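Local coordinates for protein UTP-glucose-1-phosphate uridylyltransferase 2 (Trypanosoma brucei, PDB 3GUE) that probably catalyses the reaction of UTP with alpha-D-glucose 1-phosphate to give UDP-glucose and diphosphate, and is seen here with UDP-glucose bound, at residues K18-G23 with K27-F32; F216-N219 with G224-L227; C299-N304 with E370-V375. All coordinates share one frame; numbering follows the deposited sequence. Where two conformers were deposited one is given.

Contact 1. Residues K18-G23 with K27-F32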
loop_
_atom_site.group_PDB
_atom_site.type_symbol
_atom_site.label_atom_id
_atom_site.label_comp_id
_atom_site.label_asym_id
_atom_site.label_seq_id
_atom_site.Cartn_x
_atom_site.Cartn_y
_atom_site.Cartn_z
ATOM N N LYS A 18 -28.255 -2.241 4.734
ATOM C CA LYS A 18 -27.533 -2.806 3.597
ATOM C C LYS A 18 -26.297 -3.603 4.049
ATOM O O LYS A 18 -25.969 -4.628 3.440
ATOM C CB LYS A 18 -27.102 -1.690 2.632
ATOM C CG LYS A 18 -26.426 -2.171 1.349
ATOM C CD LYS A 18 -26.171 -1.027 0.369
ATOM C CE LYS A 18 -25.994 -1.546 -1.077
ATOM N NZ LYS A 18 -25.958 -0.363 -2.001
ATOM N N MET A 19 -25.599 -3.117 5.082
ATOM C CA MET A 19 -24.425 -3.825 5.626
ATOM C C MET A 19 -24.812 -5.130 6.318
ATOM O O MET A 19 -24.220 -6.194 6.071
ATOM C CB MET A 19 -23.609 -2.926 6.566
ATOM C CG MET A 19 -22.881 -1.791 5.832
ATOM S SD MET A 19 -22.123 -0.534 6.865
ATOM C CE MET A 19 -20.527 -1.235 7.164
ATOM N N GLN A 20 -25.810 -5.050 7.177
ATOM C CA GLN A 20 -26.352 -6.231 7.831
ATOM C C GLN A 20 -26.894 -7.261 6.809
ATOM O O GLN A 20 -26.768 -8.471 7.016
ATOM C CB GLN A 20 -27.437 -5.830 8.828
ATOM C CG GLN A 20 -26.941 -5.110 10.065
ATOM C CD GLN A 20 -28.066 -4.847 11.063
ATOM O OE1 GLN A 20 -29.243 -4.981 10.738
ATOM N NE2 GLN A 20 -27.708 -4.460 12.272
ATOM N N ALA A 21 -27.476 -6.789 5.701
ATOM C CA ALA A 21 -27.994 -7.702 4.652
ATOM C C ALA A 21 -26.882 -8.480 3.946
ATOM O O ALA A 21 -27.123 -9.549 3.391
ATOM C CB ALA A 21 -28.819 -6.939 3.625
ATOM N N SER A 22 -25.667 -7.936 3.959
ATOM C CA SER A 22 -24.544 -8.576 3.282
ATOM C C SER A 22 -23.592 -9.301 4.225
ATOM O O SER A 22 -22.567 -9.807 3.777
ATOM C CB SER A 22 -23.767 -7.572 2.419
ATOM O OG SER A 22 -24.217 -7.608 1.066
ATOM N N GLY A 23 -23.913 -9.357 5.515
ATOM C CA GLY A 23 -23.101 -10.134 6.460
ATOM C C GLY A 23 -21.898 -9.416 7.072
ATOM O O GLY A 23 -21.008 -10.058 7.646
ATOM N N LYS A 27 -19.053 -4.783 14.643
ATOM C CA LYS A 27 -18.198 -3.662 15.058
ATOM C C LYS A 27 -17.792 -2.781 13.883
ATOM O O LYS A 27 -17.678 -1.583 14.041
ATOM C CB LYS A 27 -16.991 -4.104 15.877
ATOM C CG LYS A 27 -17.316 -4.523 17.290
ATOM C CD LYS A 27 -17.585 -3.356 18.237
ATOM C CE LYS A 27 -17.786 -3.889 19.651
ATOM N NZ LYS A 27 -18.320 -2.869 20.595
ATOM N N CYS A 28 -17.592 -3.377 12.707
ATOM C CA CYS A 28 -17.295 -2.593 11.496
ATOM C C CYS A 28 -18.466 -1.650 11.141
ATOM O O CYS A 28 -18.250 -0.472 10.817
ATOM C CB CYS A 28 -16.940 -3.498 10.314
ATOM S SG CYS A 28 -16.915 -2.625 8.729
ATOM N N ILE A 29 -19.697 -2.162 11.213
ATOM C CA ILE A 29 -20.896 -1.341 10.962
ATOM C C ILE A 29 -20.893 -0.144 11.928
ATOM O O ILE A 29 -21.002 0.995 11.503
ATOM C CB ILE A 29 -22.211 -2.162 11.043
ATOM C CG1 ILE A 29 -22.244 -3.235 9.935
ATOM C CG2 ILE A 29 -23.451 -1.225 10.962
ATOM C CD1 ILE A 29 -23.265 -4.320 10.116
ATOM N N HIS A 30 -20.716 -0.427 13.214
ATOM C CA HIS A 30 -20.638 0.597 14.267
ATOM C C HIS A 30 -19.557 1.679 14.020
ATOM O O HIS A 30 -19.846 2.869 14.111
ATOM C CB HIS A 30 -20.499 -0.098 15.635
ATOM C CG HIS A 30 -20.194 0.821 16.777
ATOM N ND1 HIS A 30 -19.313 0.485 17.781
ATOM C CD2 HIS A 30 -20.654 2.057 17.081
ATOM C CE1 HIS A 30 -19.235 1.478 18.649
ATOM N NE2 HIS A 30 -20.043 2.442 18.249
ATOM N N ILE A 31 -18.322 1.260 13.738
ATOM C CA ILE A 31 -17.227 2.175 13.399
ATOM C C ILE A 31 -17.573 3.000 12.130
ATOM O O ILE A 31 -17.371 4.216 12.104
ATOM C CB ILE A 31 -15.883 1.403 13.219
ATOM C CG1 ILE A 31 -15.547 0.589 14.489
ATOM C CG2 ILE A 31 -14.725 2.344 12.820
ATOM C CD1 ILE A 31 -14.183 -0.172 14.431
ATOM N N PHE A 32 -18.097 2.345 11.099
ATOM C CA PHE A 32 -18.532 3.042 9.883
ATOM C C PHE A 32 -19.591 4.129 10.150
ATOM O O PHE A 32 -19.519 5.214 9.578
ATOM C CB PHE A 32 -19.022 2.044 8.806
ATOM C CG PHE A 32 -19.558 2.715 7.540
ATOM C CD1 PHE A 32 -18.697 3.080 6.510
ATOM C CD2 PHE A 32 -20.925 2.999 7.403
ATOM C CE1 PHE A 32 -19.187 3.718 5.367
ATOM C CE2 PHE A 32 -21.414 3.638 6.278
ATOM C CZ PHE A 32 -20.561 3.990 5.257
#

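Contact 2. Residues F216-N219 with G224-L227. With UPG (uridine-5'-diphosphate-glucose), chain C.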
loop_
_atom_site.group_PDB
_atom_site.type_symbol
_atom_site.label_atom_id
_atom_site.label_comp_id
_atom_site.label_asym_id
_atom_site.label_seq_id
_atom_site.Cartn_x
_atom_site.Cartn_y
_atom_site.Cartn_z
ATOM N N PHE A 216 4.538 -8.758 11.623
ATOM C CA PHE A 216 5.075 -7.925 10.565
ATOM C C PHE A 216 4.094 -7.817 9.384
ATOM O O PHE A 216 3.717 -8.832 8.757
ATOM C CB PHE A 216 6.470 -8.425 10.137
ATOM C CG PHE A 216 7.073 -7.623 9.000
ATOM C CD1 PHE A 216 7.445 -6.299 9.193
ATOM C CD2 PHE A 216 7.268 -8.204 7.752
ATOM C CE1 PHE A 216 7.968 -5.542 8.169
ATOM C CE2 PHE A 216 7.818 -7.444 6.680
ATOM C CZ PHE A 216 8.164 -6.121 6.903
ATOM N N ILE A 217 3.697 -6.578 9.094
ATOM C CA ILE A 217 2.737 -6.252 8.033
ATOM C C ILE A 217 3.399 -5.361 6.993
ATOM O O ILE A 217 4.122 -4.423 7.336
ATOM C CB ILE A 217 1.504 -5.476 8.581
ATOM C CG1 ILE A 217 1.093 -5.966 9.974
ATOM C CG2 ILE A 217 0.305 -5.509 7.570
ATOM C CD1 ILE A 217 0.097 -5.021 10.641
ATOM N N SER A 218 3.140 -5.663 5.724
ATOM C CA SER A 218 3.592 -4.870 4.577
ATOM C C SER A 218 2.613 -4.950 3.394
ATOM O O SER A 218 1.773 -5.858 3.322
ATOM C CB SER A 218 4.982 -5.351 4.124
ATOM O OG SER A 218 4.923 -6.690 3.648
ATOM N N ASN A 219 2.740 -3.984 2.487
ATOM C CA ASN A 219 1.961 -3.873 1.289
ATOM C C ASN A 219 2.155 -5.056 0.361
ATOM O O ASN A 219 3.281 -5.509 0.153
ATOM C CB ASN A 219 2.329 -2.564 0.560
ATOM C CG ASN A 219 1.741 -1.322 1.226
ATOM O OD1 ASN A 219 0.876 -1.408 2.108
ATOM N ND2 ASN A 219 2.189 -0.152 0.773
ATOM N N GLY A 224 10.031 -5.565 -1.516
ATOM C CA GLY A 224 11.285 -5.304 -0.783
ATOM C C GLY A 224 11.197 -5.589 0.715
ATOM O O GLY A 224 12.227 -5.705 1.398
ATOM N N ALA A 225 9.963 -5.657 1.221
ATOM C CA ALA A 225 9.673 -5.827 2.649
ATOM C C ALA A 225 10.381 -7.070 3.199
ATOM O O ALA A 225 10.429 -8.108 2.540
ATOM C CB ALA A 225 8.149 -5.891 2.890
ATOM N N THR A 226 11.013 -6.917 4.354
ATOM C CA THR A 226 11.761 -8.000 4.975
ATOM C C THR A 226 11.454 -8.075 6.475
ATOM O O THR A 226 11.391 -7.058 7.178
ATOM C CB THR A 226 13.329 -7.912 4.674
ATOM O OG1 THR A 226 13.984 -9.101 5.106
ATOM C CG2 THR A 226 14.005 -6.704 5.367
ATOM N N LEU A 227 11.236 -9.286 6.958
ATOM C CA LEU A 227 11.236 -9.503 8.391
ATOM C C LEU A 227 12.701 -9.392 8.899
ATOM O O LEU A 227 13.538 -10.251 8.611
ATOM C CB LEU A 227 10.626 -10.864 8.697
ATOM C CG LEU A 227 10.141 -10.982 10.144
ATOM C CD1 LEU A 227 8.900 -11.880 10.264
ATOM C CD2 LEU A 227 11.239 -11.421 11.080
HETATM N N1 UPG C . -5.316 -2.695 0.894
HETATM C C2 UPG C . -6.079 -3.595 1.666
HETATM N N3 UPG C . -7.340 -3.182 2.059
HETATM C C4 UPG C . -7.866 -1.954 1.736
HETATM C C5 UPG C . -7.108 -1.046 0.986
HETATM C C6 UPG C . -5.831 -1.402 0.563
HETATM O O2 UPG C . -5.712 -4.734 1.991
HETATM O O4 UPG C . -9.012 -1.699 2.129
HETATM C C1C UPG C . -3.942 -3.089 0.446
HETATM C C2C UPG C . -3.518 -2.894 -1.013
HETATM O O2C UPG C . -3.988 -3.974 -1.831
HETATM C C3C UPG C . -2.001 -2.952 -0.855
HETATM C C4C UPG C . -1.780 -2.208 0.453
HETATM O O4C UPG C . -3.033 -2.256 1.187
HETATM O O3C UPG C . -1.606 -4.310 -0.665
HETATM C C5C UPG C . -1.434 -0.703 0.210
HETATM O O5C UPG C . -2.493 0.045 -0.325
HETATM P PA UPG C . -2.234 1.153 -1.470
HETATM O O1A UPG C . -1.366 0.471 -2.471
HETATM O O2A UPG C . -3.482 1.788 -1.907
HETATM O O3A UPG C . -1.293 2.241 -0.670
HETATM P PB UPG C . -1.787 3.534 0.185
HETATM O O1B UPG C . -2.789 3.080 1.164
HETATM O O2B UPG C . -2.097 4.689 -0.715
HETATM O O3B UPG C . -0.385 3.920 0.865
HETATM C "C1'" UPG C . 0.220 2.981 1.828
HETATM C "C2'" UPG C . 0.372 3.684 3.169
HETATM C "C3'" UPG C . 1.219 4.930 2.943
HETATM C "C4'" UPG C . 2.597 4.504 2.411
HETATM C "C5'" UPG C . 2.439 3.681 1.107
HETATM C "C6'" UPG C . 3.734 2.998 0.752
HETATM O "O2'" UPG C . -0.908 4.067 3.706
HETATM O "O3'" UPG C . 1.296 5.665 4.152
HETATM O "O4'" UPG C . 3.413 5.640 2.169
HETATM O "O5'" UPG C . 1.480 2.597 1.244
HETATM O "O6'" UPG C . 3.683 2.573 -0.612
#

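Contact 3. Residues C299-N304 with E370-V375. With UPG (uridine-5'-diphosphate-glucose), chain C.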
loop_
_atom_site.group_PDB
_atom_site.type_symbol
_atom_site.label_atom_id
_atom_site.label_comp_id
_atom_site.label_asym_id
_atom_site.label_seq_id
_atom_site.Cartn_x
_atom_site.Cartn_y
_atom_site.Cartn_z
ATOM N N CYS A 299 10.215 14.697 4.473
ATOM C CA CYS A 299 11.258 13.796 3.970
ATOM C C CYS A 299 11.222 12.369 4.489
ATOM O O CYS A 299 12.026 11.525 4.059
ATOM C CB CYS A 299 12.641 14.382 4.313
ATOM S SG CYS A 299 12.897 14.799 6.052
ATOM N N PHE A 300 10.316 12.099 5.425
ATOM C CA PHE A 300 10.167 10.749 5.966
ATOM C C PHE A 300 8.867 10.084 5.497
ATOM O O PHE A 300 7.766 10.430 5.930
ATOM C CB PHE A 300 10.316 10.747 7.487
ATOM C CG PHE A 300 11.655 11.238 7.958
ATOM C CD1 PHE A 300 12.824 10.569 7.604
ATOM C CD2 PHE A 300 11.750 12.384 8.733
ATOM C CE1 PHE A 300 14.061 11.038 8.019
ATOM C CE2 PHE A 300 13.001 12.851 9.195
ATOM C CZ PHE A 300 14.153 12.179 8.829
ATOM N N PHE A 301 9.023 9.129 4.582
ATOM C CA PHE A 301 7.891 8.536 3.859
ATOM C C PHE A 301 7.618 7.139 4.400
ATOM O O PHE A 301 8.501 6.301 4.422
ATOM C CB PHE A 301 8.218 8.476 2.346
ATOM C CG PHE A 301 7.005 8.475 1.443
ATOM C CD1 PHE A 301 6.284 9.649 1.204
ATOM C CD2 PHE A 301 6.609 7.316 0.798
ATOM C CE1 PHE A 301 5.187 9.638 0.361
ATOM C CE2 PHE A 301 5.508 7.306 -0.046
ATOM C CZ PHE A 301 4.801 8.456 -0.275
ATOM N N ASN A 302 6.375 6.909 4.825
ATOM C CA ASN A 302 5.934 5.604 5.295
ATOM C C ASN A 302 6.033 4.501 4.210
ATOM O O ASN A 302 5.482 4.646 3.110
ATOM C CB ASN A 302 4.497 5.716 5.828
ATOM C CG ASN A 302 3.947 4.399 6.297
ATOM O OD1 ASN A 302 4.710 3.504 6.780
ATOM N ND2 ASN A 302 2.607 4.242 6.182
ATOM N N THR A 303 6.755 3.428 4.538
ATOM C CA THR A 303 6.896 2.263 3.669
ATOM C C THR A 303 5.670 1.352 3.814
ATOM O O THR A 303 5.430 0.510 2.961
ATOM C CB THR A 303 8.136 1.418 4.004
ATOM O OG1 THR A 303 7.960 0.790 5.280
ATOM C CG2 THR A 303 9.464 2.235 3.993
ATOM N N ASN A 304 4.930 1.524 4.914
ATOM C CA ASN A 304 3.819 0.630 5.346
ATOM C C ASN A 304 4.328 -0.775 5.790
ATOM O O ASN A 304 3.544 -1.694 5.994
ATOM C CB ASN A 304 2.642 0.585 4.324
ATOM C CG ASN A 304 1.237 0.788 5.005
ATOM O OD1 ASN A 304 1.147 1.383 6.087
ATOM N ND2 ASN A 304 0.167 0.273 4.379
ATOM N N GLU A 370 16.292 -0.298 0.177
ATOM C CA GLU A 370 16.129 -1.633 -0.408
ATOM C C GLU A 370 14.970 -2.431 0.233
ATOM O O GLU A 370 14.599 -3.501 -0.248
ATOM C CB GLU A 370 17.464 -2.403 -0.517
ATOM C CG GLU A 370 18.615 -1.591 -1.188
ATOM C CD GLU A 370 18.439 -1.351 -2.693
ATOM O OE1 GLU A 370 18.513 -2.345 -3.447
ATOM O OE2 GLU A 370 18.265 -0.172 -3.123
ATOM N N ARG A 371 14.355 -1.868 1.270
ATOM C CA ARG A 371 13.155 -2.474 1.870
ATOM C C ARG A 371 11.815 -1.963 1.340
ATOM O O ARG A 371 10.760 -2.301 1.890
ATOM C CB ARG A 371 13.177 -2.312 3.393
ATOM C CG ARG A 371 14.369 -2.966 4.037
ATOM C CD ARG A 371 14.214 -3.062 5.511
ATOM N NE ARG A 371 15.428 -3.630 6.081
ATOM C CZ ARG A 371 15.644 -3.813 7.384
ATOM N NH1 ARG A 371 14.729 -3.465 8.280
ATOM N NH2 ARG A 371 16.800 -4.322 7.782
ATOM N N PHE A 372 11.857 -1.139 0.297
ATOM C CA PHE A 372 10.683 -0.418 -0.183
ATOM C C PHE A 372 10.788 -0.243 -1.722
ATOM O O PHE A 372 11.563 0.567 -2.189
ATOM C CB PHE A 372 10.589 0.944 0.556
ATOM C CG PHE A 372 9.385 1.792 0.181
ATOM C CD1 PHE A 372 8.085 1.312 0.353
ATOM C CD2 PHE A 372 9.556 3.095 -0.282
ATOM C CE1 PHE A 372 6.987 2.096 0.023
ATOM C CE2 PHE A 372 8.457 3.897 -0.605
ATOM C CZ PHE A 372 7.169 3.402 -0.448
ATOM N N ALA A 373 10.037 -1.079 -2.459
ATOM C CA ALA A 373 9.855 -1.034 -3.909
ATOM C C ALA A 373 8.343 -0.946 -4.183
ATOM O O ALA A 373 7.724 -1.943 -4.581
ATOM C CB ALA A 373 10.443 -2.293 -4.588
ATOM N N PRO A 374 7.747 0.240 -3.962
ATOM C CA PRO A 374 6.288 0.349 -4.038
ATOM C C PRO A 374 5.791 0.346 -5.483
ATOM O O PRO A 374 6.485 0.848 -6.394
ATOM C CB PRO A 374 6.020 1.744 -3.446
ATOM C CG PRO A 374 7.234 2.543 -3.873
ATOM C CD PRO A 374 8.375 1.546 -3.653
ATOM N N VAL A 375 4.591 -0.190 -5.673
ATOM C CA VAL A 375 3.854 -0.043 -6.944
ATOM C C VAL A 375 2.442 0.433 -6.629
ATOM O O VAL A 375 1.574 -0.386 -6.277
ATOM C CB VAL A 375 3.814 -1.371 -7.756
ATOM C CG1 VAL A 375 2.935 -1.214 -9.044
ATOM C CG2 VAL A 375 5.280 -1.828 -8.125
HETATM N N1 UPG C . -5.316 -2.695 0.894
HETATM C C2 UPG C . -6.079 -3.595 1.666
HETATM N N3 UPG C . -7.340 -3.182 2.059
HETATM C C4 UPG C . -7.866 -1.954 1.736
HETATM C C5 UPG C . -7.108 -1.046 0.986
HETATM C C6 UPG C . -5.831 -1.402 0.563
HETATM O O2 UPG C . -5.712 -4.734 1.991
HETATM O O4 UPG C . -9.012 -1.699 2.129
HETATM C C1C UPG C . -3.942 -3.089 0.446
HETATM C C2C UPG C . -3.518 -2.894 -1.013
HETATM O O2C UPG C . -3.988 -3.974 -1.831
HETATM C C3C UPG C . -2.001 -2.952 -0.855
HETATM C C4C UPG C . -1.780 -2.208 0.453
HETATM O O4C UPG C . -3.033 -2.256 1.187
HETATM O O3C UPG C . -1.606 -4.310 -0.665
HETATM C C5C UPG C . -1.434 -0.703 0.210
HETATM O O5C UPG C . -2.493 0.045 -0.325
HETATM P PA UPG C . -2.234 1.153 -1.470
HETATM O O1A UPG C . -1.366 0.471 -2.471
HETATM O O2A UPG C . -3.482 1.788 -1.907
HETATM O O3A UPG C . -1.293 2.241 -0.670
HETATM P PB UPG C . -1.787 3.534 0.185
HETATM O O1B UPG C . -2.789 3.080 1.164
HETATM O O2B UPG C . -2.097 4.689 -0.715
HETATM O O3B UPG C . -0.385 3.920 0.865
HETATM C "C1'" UPG C . 0.220 2.981 1.828
HETATM C "C2'" UPG C . 0.372 3.684 3.169
HETATM C "C3'" UPG C . 1.219 4.930 2.943
HETATM C "C4'" UPG C . 2.597 4.504 2.411
HETATM C "C5'" UPG C . 2.439 3.681 1.107
HETATM C "C6'" UPG C . 3.734 2.998 0.752
HETATM O "O2'" UPG C . -0.908 4.067 3.706
HETATM O "O3'" UPG C . 1.296 5.665 4.152
HETATM O "O4'" UPG C . 3.413 5.640 2.169
HETATM O "O5'" UPG C . 1.480 2.597 1.244
HETATM O "O6'" UPG C . 3.683 2.573 -0.612
#

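Contact 1. Residues K18-G23 with K27-F32
M19 reaches across from the end of helix 10-21 and lies against I29, F32 and C28 of helix 26-40. The two helices follow each other in the chain, and a short turn joins them. The first one ends in a Schellman motif, with G23 at positive phi. M19 carries most of the contact. Its CB packs on I29 CG1 at 3.6 Å. The first torsion (chi1 -70°) sets CG anti to the carbonyl carbon, and the chain leaves the backbone toward the second helix. SD then comes 3.8 Å from F32 CD2. It sits 4.4 Å from the centre of the F32 ring, obliquely at 37° off the ring normal, a Met-aromatic contact. A bend at chi3 (88°) turns CE back against the second helix. There CE touches I29 CA at 3.8 Å and also meets F32 CB. The M19 and I29 side chains run alongside each other, pointing opposite ways. Q20 comes across I29 almost at a right angle and puts CG 3.8 Å from I29 CD1. No hydrogen bond links the two segments, so apolar packing joins the helices here. V165 of strand 165-169 touches both M19 and F32. C28 and F32 also line a pocket that holds a bound dithiol, probably from the crystallisation liquor. At the end of the M19 chain, CE lies 4.2 Å from C28 SG.

Contact 2. Residues F216-N219 with G224-L227
F216 and S218, on strand 214-219, face the chain segment 224-227 that follows the strand. The strand belongs to the mixed central sheet of this GT-A-type nucleotidyltransferase. The loop folds back beside it on the way to helix 229-237. In the first shell, the F216 ring does most of the touching. T226 O sits over one face of the ring, 3.4 Å from F216 CZ. L227 CA lies over the same face, nearer the rim. A225 CB approaches at the ring edge, 4.0 Å from F216 CZ. The ring reaches the loop because F216 CG is anti to the backbone N (chi1 178°). L227 adds a looser touch, with CD1 4.2 Å from F216 CB. The S218 end is tight: S218 CB and A225 CB are 3.4 Å apart, closer than usual for two carbons. No hydrogen bond joins the two segments.

A second shell surrounds these groups. S218 OG is hydrogen-bonded to K81 NZ of strand 77-83, which gives this buried hydroxyl a polar partner. W307 of strand 300-309 meets the F216 ring, with the planes at about 40°. R396 NH1 is hydrogen-bonded to G224 O. The strand is fixed by backbone bonds to V78, L80 and L82 on strand 77-83 and to I306 on strand 300-309.

Beyond the packed part, the strand delivers N219 to the bound UDP-glucose. N219 OD1 accepts a hydrogen bond from N304 ND2, which should fix the turn of the amide. OD1 also lies beside ribose C5C of UPG, while ND2 turns to the glucose. N219 ND2 donates to the glucose ring oxygen O5' of UPG at 2.9 Å, with an N-H...O angle of 157°.

Contact 3. Residues C299-N304 with E370-V375
T303 and F372 form the tight part of this contact, which joins strand 300-309 of the central sheet to the loop before helix 378-385. T303 CA is 3.6 Å from F372 CD1, and T303 CB meets the same ring atom at 3.7 Å. P374 CD sits over the centre of one face of the F372 ring, 3.7 Å above its plane. Glucose O6' of UPG is also close, at the ring edge and in its plane, 3.4 Å from F372 CE1. T303 OG1 is hydrogen-bonded to E245 O of strand 242-248 and to N305 N.

The touch between F301 and F372 is looser. The two side chains run nearly at right angles and their rings meet obliquely, with F301 CD2 4.1 Å from F372 CE2. R371, partly exposed, leads away from the strand to salt bridges with D228 and E245.

N302 turns from the loop to the sugar, with CG anti to the backbone N (chi1 178°). Its OD1 accepts from N304 N at 2.7 Å, an Asx turn. N302 ND2 donates to UPG O3' at 2.8 Å and to N304 OD1 at 3.2 Å, so N304 holds the amide at both ends. N302 O accepts from UPG O4', though the very short modelled length is doubtful. Apolar walls beside O6' thus adjoin polar groups, consistent with recognition of the O3' and O4' hydroxyls of glucose.

Overall arrangement
The three contacts come in series along the chain. Contact 1 lies near the N-terminus, between helices 10-21 and 26-40, and is remote from the others. Its centre is about 30 Å from that of contact 2 and about 33 Å from that of contact 3. Contacts 2 and 3 are close, with centres about 10 Å apart. Their strands 214-219 and 300-309 are antiparallel neighbours in the central mixed sheet. Their loops also meet, where T226 CG2 packs on R371 NE at 3.5 Å. Both contacts touch the bound UDP-glucose, so both contribute to the pocket around its glucose, while contact 1 joins helices outside the central sheet.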